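Local coordinates for lytic polysaccharide monooxygenase (Neurospora crassa, PDB 4QI8), which probably cleaves cellulose oxidatively at a copper centre, using an external reductant such as cellobiose dehydrogenase, with O2 or H2O2 as cosubstrate, at residues Trp17-Arg22 with Ala50-Ser55; Gln77-Arg82 with Leu137-His142. All blocks are in the same frame, centred on the assembly; numbering follows the deposited sequence.

Contact 1 of 2, residues Trp17-Arg22 with Ala50-Ser55; sequences WQYVRR and AQSTLS
The phenol ring of Tyr19 packs crosswise against Leu54, whose CB stands over one ring face, 4.0 Å from its centroid, in a CH-pi contact. Tyr19 CG lies anti to the carbonyl carbon (chi1 -62°), which lays the ring against 52-54. CD1 of Leu54 reaches the far end of the same ring near CZ, while CB of Ser52 approaches CE1 obliquely at 3.4 Å. On the opposite face lies CG of Gln18, offset toward the rim of the ring. Ala50 completes this tight side: its small methyl lets the two backbones come close, CB to the Tyr19 carbonyl carbon 3.6 Å. Loop 17-22 of the AA9 beta-sandwich is thus laid over the entry to edge strand 54-57, and Val7 of strand 3-8 also touches both Tyr19 and Leu54. Arg21 runs extended past Ala50 to reach Gln162 and Trp92. Toward solvent the contact is polar and looser. Ser52 N donates to Gln18 O at 2.9 Å with a bent N-H...O angle of 141°, and OE1 of Gln18 accepts from Ala15 N. Beyond them exposed Gln51, a polar residue fit for solvent, crosses Gln18 at about a right angle, amide planes 75° apart.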
# COMPACT_ATOMS: atom_id res chain seq x y z
N TRP A 17 7.87 5.83 -12.01
CA TRP A 17 6.53 5.78 -12.61
C TRP A 17 6.47 4.94 -13.88
O TRP A 17 5.55 5.07 -14.69
CB TRP A 17 5.99 7.19 -12.85
CG TRP A 17 6.20 8.12 -11.69
CD1 TRP A 17 6.96 9.24 -11.69
CD2 TRP A 17 5.66 8.00 -10.36
NE1 TRP A 17 6.92 9.84 -10.46
CE2 TRP A 17 6.13 9.10 -9.62
CE3 TRP A 17 4.81 7.08 -9.73
CZ2 TRP A 17 5.80 9.31 -8.28
CZ3 TRP A 17 4.47 7.30 -8.39
CH2 TRP A 17 4.97 8.40 -7.69
N GLN A 18 7.41 4.00 -14.03
CA GLN A 18 7.37 3.10 -15.17
C GLN A 18 6.30 2.03 -14.97
O GLN A 18 5.44 1.85 -15.83
CB GLN A 18 8.72 2.44 -15.42
CG GLN A 18 8.68 1.50 -16.61
CD GLN A 18 10.01 0.87 -16.89
OE1 GLN A 18 10.93 0.95 -16.09
NE2 GLN A 18 10.12 0.22 -18.04
N TYR A 19 6.35 1.34 -13.83
CA TYR A 19 5.37 0.31 -13.48
C TYR A 19 4.40 0.79 -12.41
O TYR A 19 3.52 0.04 -12.00
CB TYR A 19 6.10 -0.94 -12.99
CG TYR A 19 6.99 -1.55 -14.03
CD1 TYR A 19 6.46 -2.27 -15.08
CD2 TYR A 19 8.37 -1.42 -13.97
CE1 TYR A 19 7.27 -2.84 -16.05
CE2 TYR A 19 9.18 -1.99 -14.94
CZ TYR A 19 8.62 -2.70 -15.97
OH TYR A 19 9.44 -3.26 -16.92
N VAL A 20 4.58 2.02 -11.94
CA VAL A 20 3.75 2.60 -10.91
C VAL A 20 2.94 3.74 -11.51
O VAL A 20 3.50 4.62 -12.17
CB VAL A 20 4.62 3.10 -9.73
CG1 VAL A 20 3.76 3.77 -8.67
CG2 VAL A 20 5.42 1.95 -9.14
N ARG A 21 1.63 3.70 -11.34
CA ARG A 21 0.76 4.78 -11.79
C ARG A 21 1.22 6.08 -11.17
O ARG A 21 1.45 6.14 -9.96
CB ARG A 21 -0.68 4.45 -11.40
CG ARG A 21 -1.21 3.24 -12.13
CD ARG A 21 -2.68 2.98 -11.87
NE ARG A 21 -3.17 1.90 -12.73
CZ ARG A 21 -4.37 1.34 -12.64
NH1 ARG A 21 -5.24 1.74 -11.72
NH2 ARG A 21 -4.69 0.38 -13.49
N ARG A 22 1.37 7.13 -11.97
CA ARG A 22 1.96 8.33 -11.40
C ARG A 22 1.03 8.94 -10.35
O ARG A 22 -0.11 9.31 -10.62
CB ARG A 22 2.33 9.38 -12.46
CG ARG A 22 3.15 10.51 -11.83
CD ARG A 22 3.88 11.37 -12.81
NE ARG A 22 2.97 12.30 -13.44
CZ ARG A 22 3.36 13.22 -14.33
NH1 ARG A 22 4.63 13.32 -14.68
NH2 ARG A 22 2.46 14.04 -14.86
N ALA A 50 -0.10 3.18 -15.58
CA ALA A 50 1.36 3.13 -15.61
C ALA A 50 1.82 2.88 -17.04
O ALA A 50 1.06 2.38 -17.86
CB ALA A 50 1.87 2.03 -14.71
N GLN A 51 3.06 3.22 -17.32
CA GLN A 51 3.61 3.00 -18.65
C GLN A 51 3.67 1.52 -19.02
O GLN A 51 3.50 1.16 -20.19
CB GLN A 51 5.02 3.58 -18.73
CG GLN A 51 5.10 5.09 -18.66
CD GLN A 51 6.54 5.57 -18.72
OE1 GLN A 51 7.39 5.12 -17.96
NE2 GLN A 51 6.82 6.47 -19.66
N SER A 52 3.96 0.68 -18.03
CA SER A 52 4.14 -0.75 -18.24
C SER A 52 3.64 -1.55 -17.05
O SER A 52 3.29 -0.97 -16.01
CB SER A 52 5.63 -1.05 -18.50
OG SER A 52 6.15 -0.30 -19.59
N THR A 53 3.61 -2.87 -17.20
CA THR A 53 3.15 -3.79 -16.19
C THR A 53 4.25 -4.81 -15.96
O THR A 53 4.78 -5.37 -16.92
CB THR A 53 1.84 -4.47 -16.67
OG1 THR A 53 0.83 -3.47 -16.82
CG2 THR A 53 1.37 -5.55 -15.71
N LEU A 54 4.62 -5.04 -14.70
CA LEU A 54 5.77 -5.85 -14.33
C LEU A 54 5.38 -7.31 -14.08
O LEU A 54 4.53 -7.57 -13.24
CB LEU A 54 6.41 -5.27 -13.08
CG LEU A 54 7.67 -6.00 -12.60
CD1 LEU A 54 8.81 -5.86 -13.60
CD2 LEU A 54 8.08 -5.50 -11.22
N SER A 55 6.02 -8.23 -14.80
CA SER A 55 5.77 -9.65 -14.60
C SER A 55 6.54 -10.17 -13.38
O SER A 55 7.74 -9.95 -13.25
CB SER A 55 6.17 -10.43 -15.85
OG SER A 55 5.83 -11.80 -15.72
O HOH W 1 8.71 -0.56 -20.00

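Contact 2 of 2, residues Gln77-Arg82 with Leu137-His142; sequences QFYLAR and LLRAEH
Gln77 and Glu141 lie side by side on neighbouring antiparallel strands, and Gln77 NE2 donates to Glu141 OE1 at 3.0 Å from above the carboxylate plane, while Gln77 OE1 is hydrogen-bonded to Asn206 ND2. Glu141 holds CG between its backbone N and carbonyl carbon (chi1 79°), which brings the carboxylate over toward Gln77. The same OE1 sits at the edge of the Tyr79 ring, 3.5 Å from CE1, and is hydrogen-bonded to Tyr185 OH, which also pairs with Tyr79 OH. Arg139, extended alongside Tyr79 with its guanidinium turned 79° to the ring, sets NH1 near CD1 and CE1; its NH2 closes a salt bridge to Glu141 OE2 at 2.8 Å. A long arginine suits this buried spot because NH2 also bonds Ile40 O and Phe181 makes a cation-pi contact. A water beside the Tyr79 edge donates to Gln77 O and Arg139 O. The other face, of Phe78, Leu80, Leu138 and Ala140, is apolar and interlocks by size: the Phe78 ring fills the hollow over small Ala140, CE1 to CB 3.6 Å, and Leu138 CD1 settles between Phe78 CB and Leu80 CD2, 3.9 Å from the latter. Six backbone bonds keep these side chains in register. Both strands belong to the central sheet of the AA9 beta-sandwich, the Glu141 side chain about 7 Å from that of copper ligand Tyr157.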
# COMPACT_ATOMS: atom_id res chain seq x y z
N GLN A 77 1.93 -0.60 4.75
CA GLN A 77 0.96 -1.66 4.47
C GLN A 77 0.89 -1.85 2.95
O GLN A 77 1.05 -0.89 2.19
CB GLN A 77 -0.43 -1.33 5.04
CG GLN A 77 -0.36 -0.77 6.45
CD GLN A 77 -1.67 -0.79 7.22
OE1 GLN A 77 -1.66 -1.00 8.44
NE2 GLN A 77 -2.79 -0.57 6.55
N PHE A 78 0.65 -3.09 2.53
CA PHE A 78 0.53 -3.42 1.11
C PHE A 78 -0.72 -4.24 0.85
O PHE A 78 -1.06 -5.14 1.63
CB PHE A 78 1.75 -4.21 0.61
CG PHE A 78 3.04 -3.42 0.61
CD1 PHE A 78 3.35 -2.57 -0.44
CD2 PHE A 78 3.93 -3.53 1.67
CE1 PHE A 78 4.53 -1.86 -0.43
CE2 PHE A 78 5.10 -2.80 1.68
CZ PHE A 78 5.40 -1.96 0.63
N TYR A 79 -1.39 -3.94 -0.26
CA TYR A 79 -2.59 -4.64 -0.68
C TYR A 79 -2.47 -5.04 -2.14
O TYR A 79 -1.83 -4.34 -2.94
CB TYR A 79 -3.82 -3.75 -0.56
CG TYR A 79 -4.27 -3.32 0.82
CD1 TYR A 79 -3.57 -2.36 1.54
CD2 TYR A 79 -5.44 -3.83 1.38
CE1 TYR A 79 -4.02 -1.93 2.79
CE2 TYR A 79 -5.90 -3.40 2.61
CZ TYR A 79 -5.20 -2.46 3.31
OH TYR A 79 -5.69 -2.04 4.52
N LEU A 80 -3.14 -6.13 -2.49
CA LEU A 80 -3.31 -6.53 -3.88
C LEU A 80 -4.77 -6.48 -4.29
O LEU A 80 -5.67 -6.67 -3.47
CB LEU A 80 -2.84 -7.98 -4.07
CG LEU A 80 -1.34 -8.19 -4.12
CD1 LEU A 80 -0.99 -9.68 -4.07
CD2 LEU A 80 -0.73 -7.57 -5.38
N ALA A 81 -5.00 -6.27 -5.59
CA ALA A 81 -6.34 -6.39 -6.17
C ALA A 81 -6.19 -7.00 -7.55
O ALA A 81 -5.39 -6.53 -8.35
CB ALA A 81 -7.02 -5.03 -6.26
N ARG A 82 -6.96 -8.04 -7.82
CA ARG A 82 -6.85 -8.76 -9.09
C ARG A 82 -7.80 -8.20 -10.14
O ARG A 82 -9.02 -8.14 -9.95
CB ARG A 82 -7.12 -10.25 -8.89
CG ARG A 82 -6.85 -11.05 -10.15
CD ARG A 82 -7.09 -12.53 -9.94
NE ARG A 82 -6.80 -13.33 -11.13
CZ ARG A 82 -7.61 -13.47 -12.18
NH1 ARG A 82 -8.80 -12.87 -12.21
NH2 ARG A 82 -7.24 -14.23 -13.20
N LEU A 137 -3.18 -4.95 -9.31
CA LEU A 137 -2.62 -3.74 -8.73
C LEU A 137 -2.02 -4.08 -7.37
O LEU A 137 -2.63 -4.83 -6.59
CB LEU A 137 -3.69 -2.67 -8.56
CG LEU A 137 -4.34 -2.22 -9.87
CD1 LEU A 137 -5.49 -1.26 -9.59
CD2 LEU A 137 -3.33 -1.57 -10.77
N LEU A 138 -0.86 -3.49 -7.10
CA LEU A 138 -0.21 -3.57 -5.79
C LEU A 138 -0.19 -2.17 -5.21
O LEU A 138 0.49 -1.29 -5.74
CB LEU A 138 1.20 -4.12 -5.92
CG LEU A 138 2.05 -4.12 -4.64
CD1 LEU A 138 1.47 -4.99 -3.53
CD2 LEU A 138 3.46 -4.54 -4.98
N ARG A 139 -0.97 -1.96 -4.16
CA ARG A 139 -1.07 -0.67 -3.49
C ARG A 139 -0.08 -0.63 -2.33
O ARG A 139 -0.10 -1.49 -1.46
CB ARG A 139 -2.50 -0.45 -2.98
CG ARG A 139 -2.71 0.81 -2.16
CD ARG A 139 -4.17 0.91 -1.75
NE ARG A 139 -4.44 2.09 -0.93
CZ ARG A 139 -4.22 2.17 0.37
NH1 ARG A 139 -3.76 1.12 1.03
NH2 ARG A 139 -4.48 3.30 1.02
N ALA A 140 0.76 0.41 -2.34
CA ALA A 140 1.70 0.71 -1.27
C ALA A 140 1.16 1.88 -0.48
O ALA A 140 0.72 2.87 -1.07
CB ALA A 140 3.05 1.10 -1.85
N GLU A 141 1.23 1.79 0.85
CA GLU A 141 0.97 2.96 1.67
C GLU A 141 1.90 2.99 2.87
O GLU A 141 2.22 1.96 3.47
CB GLU A 141 -0.48 3.06 2.14
CG GLU A 141 -0.85 2.16 3.30
CD GLU A 141 -2.33 2.18 3.64
OE1 GLU A 141 -2.83 1.10 4.04
OE2 GLU A 141 -3.01 3.22 3.45
N HIS A 142 2.32 4.20 3.20
CA HIS A 142 2.89 4.49 4.49
C HIS A 142 1.94 5.44 5.20
O HIS A 142 1.47 6.41 4.60
CB HIS A 142 4.26 5.15 4.38
CG HIS A 142 4.91 5.23 5.71
ND1 HIS A 142 5.18 6.43 6.35
CD2 HIS A 142 5.25 4.25 6.58
CE1 HIS A 142 5.67 6.16 7.55
NE2 HIS A 142 5.72 4.85 7.71
O HOH W 2 -1.30 -0.39 0.63

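Overall arrangement
From the N terminus, the chain makes strand 3-8 and then enters the loop holding 17-22; contact 1 closes when 50-55 returns, enclosing 27 residues that include helix 39-42. Only later does 77-82 open contact 2, closed by 137-142 after 54 intervening residues, so the two contacts follow in series, neither nested nor crossed. Both reach the same mixed sheet: contact 1 lies at its edge strand 54-57, contact 2 joins two inner strands, and strand 155-166 runs between them. Their centres lie about 14 Å apart, yet Arg21 of contact 1 packs on Leu137 of contact 2, CZ to CD2 3.6 Å, tying the surface loop to the sheet.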